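PDB 5LSM: FMN-dependent nitronate monooxygenase from Shewanella oneidensis, which probably uses FMN to oxidise propionate 3-nitronate with molecular oxygen, yielding 3-oxopropanoate, nitrate and nitrite and so detoxifying the nitronate. Local coordinates for residues A[271-284]-A[316-328]. Numbering follows the deposited sequence.
With FMN (flavin mononucleotide), chain I.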
ATOM      1  N   PHE A 271     -16.309  12.959  -2.945  1.00 28.41           N
ATOM      2  CA  PHE A 271     -16.274  14.394  -2.678  1.00 30.57           C
ATOM      3  C   PHE A 271     -15.866  15.213  -3.889  1.00 31.18           C
ATOM      4  O   PHE A 271     -16.095  16.417  -3.929  1.00 33.96           O
ATOM      5  CB  PHE A 271     -15.310  14.703  -1.533  1.00 29.95           C
ATOM      6  CG  PHE A 271     -15.636  13.990  -0.271  1.00 27.14           C
ATOM      7  CD1 PHE A 271     -16.559  14.518   0.616  1.00 28.46           C
ATOM      8  CD2 PHE A 271     -15.097  12.742  -0.012  1.00 29.35           C
ATOM      9  CE1 PHE A 271     -16.876  13.855   1.784  1.00 27.85           C
ATOM     10  CE2 PHE A 271     -15.406  12.066   1.162  1.00 30.12           C
ATOM     11  CZ  PHE A 271     -16.310  12.620   2.050  1.00 29.82           C
ATOM     12  N   SER A 272     -15.201  14.580  -4.842  1.00 30.68           N
ATOM     13  CA  SER A 272     -14.568  15.320  -5.935  1.00 32.08           C
ATOM     14  C   SER A 272     -14.843  14.734  -7.339  1.00 31.34           C
ATOM     15  O   SER A 272     -14.844  15.472  -8.326  1.00 31.34           O
ATOM     16  CB  SER A 272     -13.070  15.383  -5.683  1.00 30.19           C
ATOM     17  OG  SER A 272     -12.497  14.105  -5.891  1.00 37.79           O
ATOM     18  N   GLY A 273     -15.091  13.425  -7.422  1.00 30.41           N
ATOM     19  CA  GLY A 273     -15.126  12.713  -8.708  1.00 29.66           C
ATOM     20  C   GLY A 273     -13.906  11.840  -8.983  1.00 30.69           C
ATOM     21  O   GLY A 273     -13.861  11.111  -9.979  1.00 30.01           O
ATOM     22  N   ARG A 274     -12.885  11.964  -8.137  1.00 32.30           N
ATOM     23  CA  ARG A 274     -11.620  11.273  -8.356  1.00 27.78           C
ATOM     24  C   ARG A 274     -11.148  10.625  -7.068  1.00 25.61           C
ATOM     25  O   ARG A 274     -11.331  11.183  -5.974  1.00 24.88           O
ATOM     26  CB  ARG A 274     -10.560  12.257  -8.898  1.00 30.14           C
ATOM     27  CG  ARG A 274     -10.360  12.155 -10.408  1.00 31.76           C
ATOM     28  CD  ARG A 274      -9.231  13.038 -10.921  1.00 33.02           C
ATOM     29  NE  ARG A 274      -7.985  12.301 -10.908  1.00 38.74           N
ATOM     30  CZ  ARG A 274      -7.301  11.916 -11.973  1.00 38.64           C
ATOM     31  NH1 ARG A 274      -7.633  12.308 -13.188  1.00 47.10           N
ATOM     32  NH2 ARG A 274      -6.210  11.202 -11.799  1.00 43.88           N
ATOM     33  N   PRO A 275     -10.566   9.425  -7.173  1.00 25.53           N
ATOM     34  CA  PRO A 275     -10.065   8.724  -5.975  1.00 26.88           C
ATOM     35  C   PRO A 275      -9.146   9.598  -5.109  1.00 28.93           C
ATOM     36  O   PRO A 275      -8.137  10.099  -5.596  1.00 30.18           O
ATOM     37  CB  PRO A 275      -9.275   7.559  -6.548  1.00 24.33           C
ATOM     38  CG  PRO A 275      -9.818   7.355  -7.904  1.00 27.33           C
ATOM     39  CD  PRO A 275     -10.255   8.702  -8.408  1.00 25.12           C
ATOM     40  N   ALA A 276      -9.516   9.782  -3.845  1.00 26.61           N
ATOM     41  CA  ALA A 276      -8.671  10.475  -2.886  1.00 27.31           C
ATOM     42  C   ALA A 276      -8.752   9.782  -1.523  1.00 29.36           C
ATOM     43  O   ALA A 276      -9.814   9.249  -1.161  1.00 26.37           O
ATOM     44  CB  ALA A 276      -9.110  11.926  -2.765  1.00 25.56           C
ATOM     45  N   ARG A 277      -7.650   9.810  -0.763  1.00 25.06           N
ATOM     46  CA  ARG A 277      -7.595   9.112   0.528  1.00 27.81           C
ATOM     47  C   ARG A 277      -7.954  10.057   1.663  1.00 29.05           C
ATOM     48  O   ARG A 277      -7.321  11.112   1.845  1.00 21.99           O
ATOM     49  CB  ARG A 277      -6.211   8.495   0.785  1.00 28.82           C
ATOM     50  CG  ARG A 277      -6.115   7.716   2.100  1.00 30.48           C
ATOM     51  CD  ARG A 277      -4.727   7.082   2.334  1.00 27.68           C
ATOM     52  NE  ARG A 277      -4.465   6.006   1.376  1.00 29.46           N
ATOM     53  CZ  ARG A 277      -5.037   4.797   1.396  1.00 26.25           C
ATOM     54  NH1 ARG A 277      -5.846   4.442   2.380  1.00 27.47           N
ATOM     55  NH2 ARG A 277      -4.794   3.941   0.425  1.00 25.99           N
ATOM     56  N   GLY A 278      -8.947   9.656   2.455  1.00 28.26           N
ATOM     57  CA  GLY A 278      -9.345  10.437   3.615  1.00 25.22           C
ATOM     58  C   GLY A 278      -9.848   9.572   4.747  1.00 23.91           C
ATOM     59  O   GLY A 278     -10.260   8.461   4.524  1.00 22.27           O
ATOM     60  N   ILE A 279      -9.802  10.096   5.969  1.00 23.60           N
ATOM     61  CA  ILE A 279     -10.363   9.408   7.115  1.00 26.60           C
ATOM     62  C   ILE A 279     -11.801   8.979   6.810  1.00 29.22           C
ATOM     63  O   ILE A 279     -12.535   9.716   6.155  1.00 32.69           O
ATOM     64  CB  ILE A 279     -10.329  10.291   8.369  1.00 27.39           C
ATOM     65  CG1 ILE A 279      -8.879  10.583   8.764  1.00 28.03           C
ATOM     66  CG2 ILE A 279     -11.026   9.585   9.525  1.00 27.28           C
ATOM     67  CD1 ILE A 279      -8.716  11.802   9.622  1.00 28.81           C
ATOM     68  N   VAL A 280     -12.154   7.745   7.185  1.00 30.59           N
ATOM     69  CA  VAL A 280     -13.434   7.144   6.780  1.00 32.75           C
ATOM     70  C   VAL A 280     -14.541   7.761   7.611  1.00 33.16           C
ATOM     71  O   VAL A 280     -14.433   7.811   8.834  1.00 33.13           O
ATOM     72  CB  VAL A 280     -13.445   5.600   6.956  1.00 34.97           C
ATOM     73  CG1 VAL A 280     -14.866   5.043   6.923  1.00 31.92           C
ATOM     74  CG2 VAL A 280     -12.594   4.932   5.877  1.00 35.35           C
ATOM     75  N   ASN A 281     -15.571   8.270   6.931  1.00 29.88           N
ATOM     76  CA  ASN A 281     -16.723   8.864   7.596  1.00 29.20           C
ATOM     77  C   ASN A 281     -18.059   8.246   7.137  1.00 36.48           C
ATOM     78  O   ASN A 281     -18.071   7.275   6.366  1.00 38.81           O
ATOM     79  CB  ASN A 281     -16.715  10.401   7.452  1.00 28.19           C
ATOM     80  CG  ASN A 281     -16.618  10.887   5.999  1.00 25.34           C
ATOM     81  OD1 ASN A 281     -17.112  10.273   5.083  1.00 25.40           O
ATOM     82  ND2 ASN A 281     -16.047  12.052   5.822  1.00 29.76           N
ATOM     83  N   ARG A 282     -19.170   8.737   7.691  1.00 38.46           N
ATOM     84  CA  ARG A 282     -20.490   8.155   7.439  1.00 40.05           C
ATOM     85  C   ARG A 282     -20.790   8.157   5.943  1.00 43.00           C
ATOM     86  O   ARG A 282     -21.267   7.154   5.383  1.00 43.86           O
ATOM     87  CB  ARG A 282     -21.575   8.951   8.190  1.00 42.95           C
ATOM     88  CG  ARG A 282     -23.016   8.481   7.951  1.00 40.59           C
ATOM     89  CD  ARG A 282     -24.010   9.494   8.510  1.00 41.59           C
ATOM     90  NE  ARG A 282     -25.384   9.269   8.063  1.00 46.18           N
ATOM     91  CZ  ARG A 282     -26.362  10.175   8.155  1.00 49.08           C
ATOM     92  NH1 ARG A 282     -26.125  11.370   8.685  1.00 43.00           N
ATOM     93  NH2 ARG A 282     -27.578   9.904   7.678  1.00 43.62           N
ATOM     94  N   PHE A 283     -20.532   9.297   5.307  1.00 36.14           N
ATOM     95  CA  PHE A 283     -20.832   9.464   3.891  1.00 35.25           C
ATOM     96  C   PHE A 283     -20.100   8.373   3.083  1.00 35.59           C
ATOM     97  O   PHE A 283     -20.719   7.656   2.297  1.00 30.35           O
ATOM     98  CB  PHE A 283     -20.456  10.890   3.442  1.00 37.03           C
ATOM     99  CG  PHE A 283     -20.846  11.222   2.024  1.00 38.26           C
ATOM    100  CD1 PHE A 283     -22.081  10.845   1.508  1.00 41.67           C
ATOM    101  CD2 PHE A 283     -19.986  11.942   1.218  1.00 36.52           C
ATOM    102  CE1 PHE A 283     -22.432  11.153   0.207  1.00 36.54           C
ATOM    103  CE2 PHE A 283     -20.318  12.229  -0.089  1.00 38.47           C
ATOM    104  CZ  PHE A 283     -21.541  11.834  -0.596  1.00 39.80           C
ATOM    105  N   MET A 284     -18.828   8.134   3.403  1.00 32.96           N
ATOM    106  CA  MET A 284     -18.066   7.114   2.692  1.00 30.52           C
ATOM    107  C   MET A 284     -18.578   5.713   3.013  1.00 29.89           C
ATOM    108  O   MET A 284     -18.700   4.876   2.111  1.00 28.22           O
ATOM    109  CB  MET A 284     -16.584   7.203   3.021  1.00 31.61           C
ATOM    110  CG  MET A 284     -15.906   8.503   2.614  1.00 31.93           C
ATOM    111  SD  MET A 284     -14.313   8.645   3.448  1.00 39.41           S
ATOM    112  CE  MET A 284     -14.246  10.408   3.775  1.00 49.18           C
ATOM    113  N   PHE A 316     -20.369  17.714  13.225  1.00 44.19           N
ATOM    114  CA  PHE A 316     -20.198  16.387  12.643  1.00 43.94           C
ATOM    115  C   PHE A 316     -19.177  16.461  11.519  1.00 44.91           C
ATOM    116  O   PHE A 316     -19.250  17.348  10.674  1.00 45.01           O
ATOM    117  CB  PHE A 316     -21.518  15.880  12.076  1.00 43.49           C
ATOM    118  CG  PHE A 316     -22.553  15.596  13.114  1.00 49.32           C
ATOM    119  CD1 PHE A 316     -22.355  14.589  14.051  1.00 55.99           C
ATOM    120  CD2 PHE A 316     -23.742  16.303  13.137  1.00 49.12           C
ATOM    121  CE1 PHE A 316     -23.315  14.312  15.006  1.00 49.60           C
ATOM    122  CE2 PHE A 316     -24.699  16.034  14.092  1.00 50.87           C
ATOM    123  CZ  PHE A 316     -24.491  15.028  15.022  1.00 49.17           C
ATOM    124  N   TRP A 317     -18.266  15.492  11.469  1.00 49.00           N
ATOM    125  CA  TRP A 317     -17.352  15.395  10.337  1.00 44.05           C
ATOM    126  C   TRP A 317     -17.867  14.450   9.242  1.00 41.32           C
ATOM    127  O   TRP A 317     -17.137  14.130   8.308  1.00 38.99           O
ATOM    128  CB  TRP A 317     -15.914  15.056  10.796  1.00 45.98           C
ATOM    129  CG  TRP A 317     -15.676  13.714  11.481  1.00 40.33           C
ATOM    130  CD1 TRP A 317     -15.974  12.484  10.990  1.00 39.41           C
ATOM    131  CD2 TRP A 317     -14.904  13.482  12.680  1.00 35.05           C
ATOM    132  NE1 TRP A 317     -15.505  11.503  11.839  1.00 37.59           N
ATOM    133  CE2 TRP A 317     -14.831  12.091  12.872  1.00 32.71           C
ATOM    134  CE3 TRP A 317     -14.297  14.317  13.616  1.00 36.34           C
ATOM    135  CZ2 TRP A 317     -14.212  11.516  13.979  1.00 36.60           C
ATOM    136  CZ3 TRP A 317     -13.680  13.741  14.725  1.00 35.59           C
ATOM    137  CH2 TRP A 317     -13.643  12.353  14.891  1.00 36.26           C
ATOM    138  N   ASP A 318     -19.174  14.168   9.276  1.00 43.16           N
ATOM    139  CA  ASP A 318     -19.799  13.110   8.459  1.00 41.32           C
ATOM    140  C   ASP A 318     -19.742  13.370   6.950  1.00 37.49           C
ATOM    141  O   ASP A 318     -19.827  12.437   6.166  1.00 40.83           O
ATOM    142  CB  ASP A 318     -21.277  12.889   8.878  1.00 48.87           C
ATOM    143  CG  ASP A 318     -21.427  12.371  10.333  1.00 56.54           C
ATOM    144  OD1 ASP A 318     -20.428  12.385  11.087  1.00 55.68           O
ATOM    145  OD2 ASP A 318     -22.556  11.987  10.734  1.00 58.46           O
ATOM    146  N   PHE A 319     -19.635  14.626   6.534  1.00 38.23           N
ATOM    147  CA  PHE A 319     -19.648  14.943   5.103  1.00 39.37           C
ATOM    148  C   PHE A 319     -18.415  15.756   4.691  1.00 37.26           C
ATOM    149  O   PHE A 319     -18.472  16.557   3.767  1.00 33.82           O
ATOM    150  CB  PHE A 319     -20.954  15.669   4.728  1.00 41.24           C
ATOM    151  CG  PHE A 319     -22.170  14.792   4.805  1.00 43.45           C
ATOM    152  CD1 PHE A 319     -22.569  14.042   3.712  1.00 48.96           C
ATOM    153  CD2 PHE A 319     -22.843  14.628   6.002  1.00 51.07           C
ATOM    154  CE1 PHE A 319     -23.642  13.177   3.800  1.00 50.57           C
ATOM    155  CE2 PHE A 319     -23.914  13.762   6.105  1.00 48.08           C
ATOM    156  CZ  PHE A 319     -24.318  13.042   5.000  1.00 56.24           C
ATOM    157  N   SER A 320     -17.296  15.530   5.375  1.00 36.60           N
ATOM    158  CA  SER A 320     -16.079  16.291   5.109  1.00 37.66           C
ATOM    159  C   SER A 320     -15.042  15.441   4.351  1.00 38.56           C
ATOM    160  O   SER A 320     -14.892  14.255   4.627  1.00 30.99           O
ATOM    161  CB  SER A 320     -15.481  16.799   6.416  1.00 37.18           C
ATOM    162  OG  SER A 320     -16.339  17.726   7.055  1.00 43.97           O
ATOM    163  N   PRO A 321     -14.324  16.053   3.396  1.00 35.00           N
ATOM    164  CA  PRO A 321     -13.120  15.447   2.845  1.00 33.47           C
ATOM    165  C   PRO A 321     -11.937  15.565   3.817  1.00 34.85           C
ATOM    166  O   PRO A 321     -11.287  16.605   3.902  1.00 39.08           O
ATOM    167  CB  PRO A 321     -12.876  16.265   1.577  1.00 33.57           C
ATOM    168  CG  PRO A 321     -13.381  17.617   1.926  1.00 33.38           C
ATOM    169  CD  PRO A 321     -14.604  17.363   2.782  1.00 34.27           C
ATOM    170  N   LEU A 322     -11.683  14.499   4.564  1.00 33.24           N
ATOM    171  CA  LEU A 322     -10.717  14.528   5.632  1.00 28.29           C
ATOM    172  C   LEU A 322      -9.428  13.905   5.115  1.00 28.98           C
ATOM    173  O   LEU A 322      -9.064  12.802   5.482  1.00 26.94           O
ATOM    174  CB  LEU A 322     -11.254  13.733   6.817  1.00 31.03           C
ATOM    175  CG  LEU A 322     -12.526  14.231   7.498  1.00 29.27           C
ATOM    176  CD1 LEU A 322     -13.057  13.151   8.426  1.00 27.20           C
ATOM    177  CD2 LEU A 322     -12.224  15.494   8.287  1.00 31.25           C
ATOM    178  N   TRP A 323      -8.778  14.589   4.196  1.00 28.57           N
ATOM    179  CA  TRP A 323      -7.627  14.037   3.534  1.00 25.07           C
ATOM    180  C   TRP A 323      -6.507  13.728   4.547  1.00 25.39           C
ATOM    181  O   TRP A 323      -6.230  14.533   5.424  1.00 23.80           O
ATOM    182  CB  TRP A 323      -7.124  15.025   2.492  1.00 27.33           C
ATOM    183  CG  TRP A 323      -7.996  15.223   1.257  1.00 26.27           C
ATOM    184  CD1 TRP A 323      -7.813  16.177   0.324  1.00 27.59           C
ATOM    185  CD2 TRP A 323      -9.144  14.454   0.819  1.00 27.80           C
ATOM    186  NE1 TRP A 323      -8.748  16.063  -0.682  1.00 28.64           N
ATOM    187  CE2 TRP A 323      -9.603  15.045  -0.383  1.00 28.39           C
ATOM    188  CE3 TRP A 323      -9.861  13.379   1.349  1.00 30.24           C
ATOM    189  CZ2 TRP A 323     -10.712  14.566  -1.087  1.00 26.16           C
ATOM    190  CZ3 TRP A 323     -10.964  12.893   0.640  1.00 28.68           C
ATOM    191  CH2 TRP A 323     -11.365  13.479  -0.572  1.00 29.46           C
ATOM    192  N   CYS A 324      -5.904  12.538   4.431  1.00 24.18           N
ATOM    193  CA  CYS A 324      -5.011  11.971   5.460  1.00 25.38           C
ATOM    194  C   CYS A 324      -4.444  10.654   4.925  1.00 25.30           C
ATOM    195  O   CYS A 324      -5.142   9.901   4.270  1.00 25.48           O
ATOM    196  CB  CYS A 324      -5.749  11.718   6.789  1.00 26.82           C
ATOM    197  SG  CYS A 324      -4.744  10.971   8.122  1.00 26.60           S
ATOM    198  N   GLY A 325      -3.151  10.441   5.124  1.00 24.73           N
ATOM    199  CA  GLY A 325      -2.493   9.228   4.672  1.00 24.29           C
ATOM    200  C   GLY A 325      -2.666   8.117   5.678  1.00 22.16           C
ATOM    201  O   GLY A 325      -3.366   8.269   6.653  1.00 25.10           O
ATOM    202  N   GLN A 326      -2.004   7.004   5.447  1.00 22.80           N
ATOM    203  CA  GLN A 326      -2.209   5.827   6.269  1.00 24.89           C
ATOM    204  C   GLN A 326      -1.356   5.820   7.518  1.00 24.02           C
ATOM    205  O   GLN A 326      -1.395   4.855   8.290  1.00 29.20           O
ATOM    206  CB  GLN A 326      -1.923   4.563   5.472  1.00 27.75           C
ATOM    207  CG  GLN A 326      -3.003   4.199   4.480  1.00 31.04           C
ATOM    208  CD  GLN A 326      -2.785   2.812   3.887  1.00 35.72           C
ATOM    209  OE1 GLN A 326      -1.655   2.425   3.559  1.00 33.04           O
ATOM    210  NE2 GLN A 326      -3.860   2.059   3.761  1.00 29.66           N
ATOM    211  N   ASN A 327      -0.605   6.885   7.737  1.00 23.51           N
ATOM    212  CA  ASN A 327       0.161   7.040   8.977  1.00 25.99           C
ATOM    213  C   ASN A 327      -0.046   8.443   9.513  1.00 27.28           C
ATOM    214  O   ASN A 327       0.564   9.391   9.026  1.00 29.84           O
ATOM    215  CB  ASN A 327       1.660   6.776   8.728  1.00 25.30           C
ATOM    216  CG  ASN A 327       2.432   6.514  10.010  1.00 24.03           C
ATOM    217  OD1 ASN A 327       1.985   6.847  11.098  1.00 26.67           O
ATOM    218  ND2 ASN A 327       3.587   5.892   9.880  1.00 23.79           N
ATOM    219  N   ALA A 328      -0.988   8.580  10.438  1.00 26.31           N
ATOM    220  CA  ALA A 328      -1.255   9.849  11.078  1.00 26.46           C
ATOM    221  C   ALA A 328      -0.369  10.085  12.303  1.00 27.86           C
ATOM    222  O   ALA A 328      -0.444  11.128  12.918  1.00 30.14           O
ATOM    223  CB  ALA A 328      -2.721   9.928  11.469  1.00 27.13           C
TER
HETATM  224  N1  FMN I 401      -0.979  17.002  -4.101  1.00 45.96           N
HETATM  225  C2  FMN I 401      -1.040  17.938  -5.092  1.00 44.75           C
HETATM  226  O2  FMN I 401      -0.350  17.780  -6.131  1.00 50.31           O
HETATM  227  N3  FMN I 401      -1.838  19.023  -5.010  1.00 46.11           N
HETATM  228  C4  FMN I 401      -2.613  19.249  -3.939  1.00 43.67           C
HETATM  229  O4  FMN I 401      -3.357  20.244  -3.867  1.00 35.35           O
HETATM  230  C4A FMN I 401      -2.599  18.268  -2.837  1.00 44.97           C
HETATM  231  N5  FMN I 401      -3.331  18.467  -1.739  1.00 48.31           N
HETATM  232  C5A FMN I 401      -3.276  17.620  -0.697  1.00 50.46           C
HETATM  233  C6  FMN I 401      -4.051  17.915   0.422  1.00 49.69           C
HETATM  234  C7  FMN I 401      -4.028  17.093   1.529  1.00 45.30           C
HETATM  235  C7M FMN I 401      -4.908  17.445   2.701  1.00 43.61           C
HETATM  236  C8  FMN I 401      -3.166  15.875   1.518  1.00 41.56           C
HETATM  237  C8M FMN I 401      -3.152  14.966   2.728  1.00 42.69           C
HETATM  238  C9  FMN I 401      -2.387  15.570   0.392  1.00 40.78           C
HETATM  239  C9A FMN I 401      -2.407  16.405  -0.737  1.00 45.83           C
HETATM  240  N10 FMN I 401      -1.607  16.185  -1.902  1.00 47.05           N
HETATM  241  C10 FMN I 401      -1.709  17.104  -2.968  1.00 42.72           C
HETATM  242  C1' FMN I 401      -0.740  15.003  -2.061  1.00 46.15           C
HETATM  243  C2' FMN I 401       0.649  15.244  -1.494  1.00 45.52           C
HETATM  244  O2' FMN I 401       1.419  15.994  -2.452  1.00 46.76           O
HETATM  245  C3' FMN I 401       1.356  13.918  -1.179  1.00 40.25           C
HETATM  246  O3' FMN I 401       1.211  13.021  -2.285  1.00 37.97           O
HETATM  247  C4' FMN I 401       0.813  13.196   0.055  1.00 37.41           C
HETATM  248  O4' FMN I 401       0.409  14.087   1.103  1.00 31.76           O
HETATM  249  C5' FMN I 401       1.887  12.243   0.555  1.00 34.79           C
HETATM  250  O5' FMN I 401       1.395  11.395   1.589  1.00 32.72           O
HETATM  251  P   FMN I 401       1.329  11.817   3.140  1.00 26.93           P
HETATM  252  O1P FMN I 401       2.505  12.726   3.418  1.00 28.13           O
HETATM  253  O2P FMN I 401       1.408  10.486   3.843  1.00 26.88           O
HETATM  254  O3P FMN I 401       0.008  12.496   3.219  1.00 27.63           O
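W323 lies between A276 and P321, its indole showing how an irregular loop can tie a short strand to a cofactor pocket. The A276 methyl makes a CH-pi contact over one face, CB 3.7 Å from the centroid of the six-membered ring, while P321 CB lies over the opposite face, toward its rim. With CG anti to the carbonyl carbon (chi1 -70°), the indole reaches back over strand 276-279, and its CH2 comes 3.8 Å from F271 CD2. FMN C7M lies at the indole edge, 3.3 Å from W323 CB. With an alanine here, CB would stay beside the flavin methyl, but loss of the indole would probably open a gap between A276 and P321 and deprive F271 CD2 of its neighbour.

At the indole edge the backbones form a single bridge between G278 and W323: I279 N donates to L322 O (2.8 Å) and C324 N to R277 O (3.3 Å). N281 caps helix 282-287 by accepting from M284 N at OD1; its ND2 bonds weakly to S320 O (2.8 Å). F283 CD1 packs 3.6 Å from F319 CE1, F319 CD1 over one face of F283, planes 36° apart. R277 lays its guanidinium against Q326 CG, NE bonding to L177 O.

The chemistry is mostly apolar, R277 O and L322 O each taking a backbone N-H, consistent with an apolar surface beside the dimethylbenzene end of the flavin.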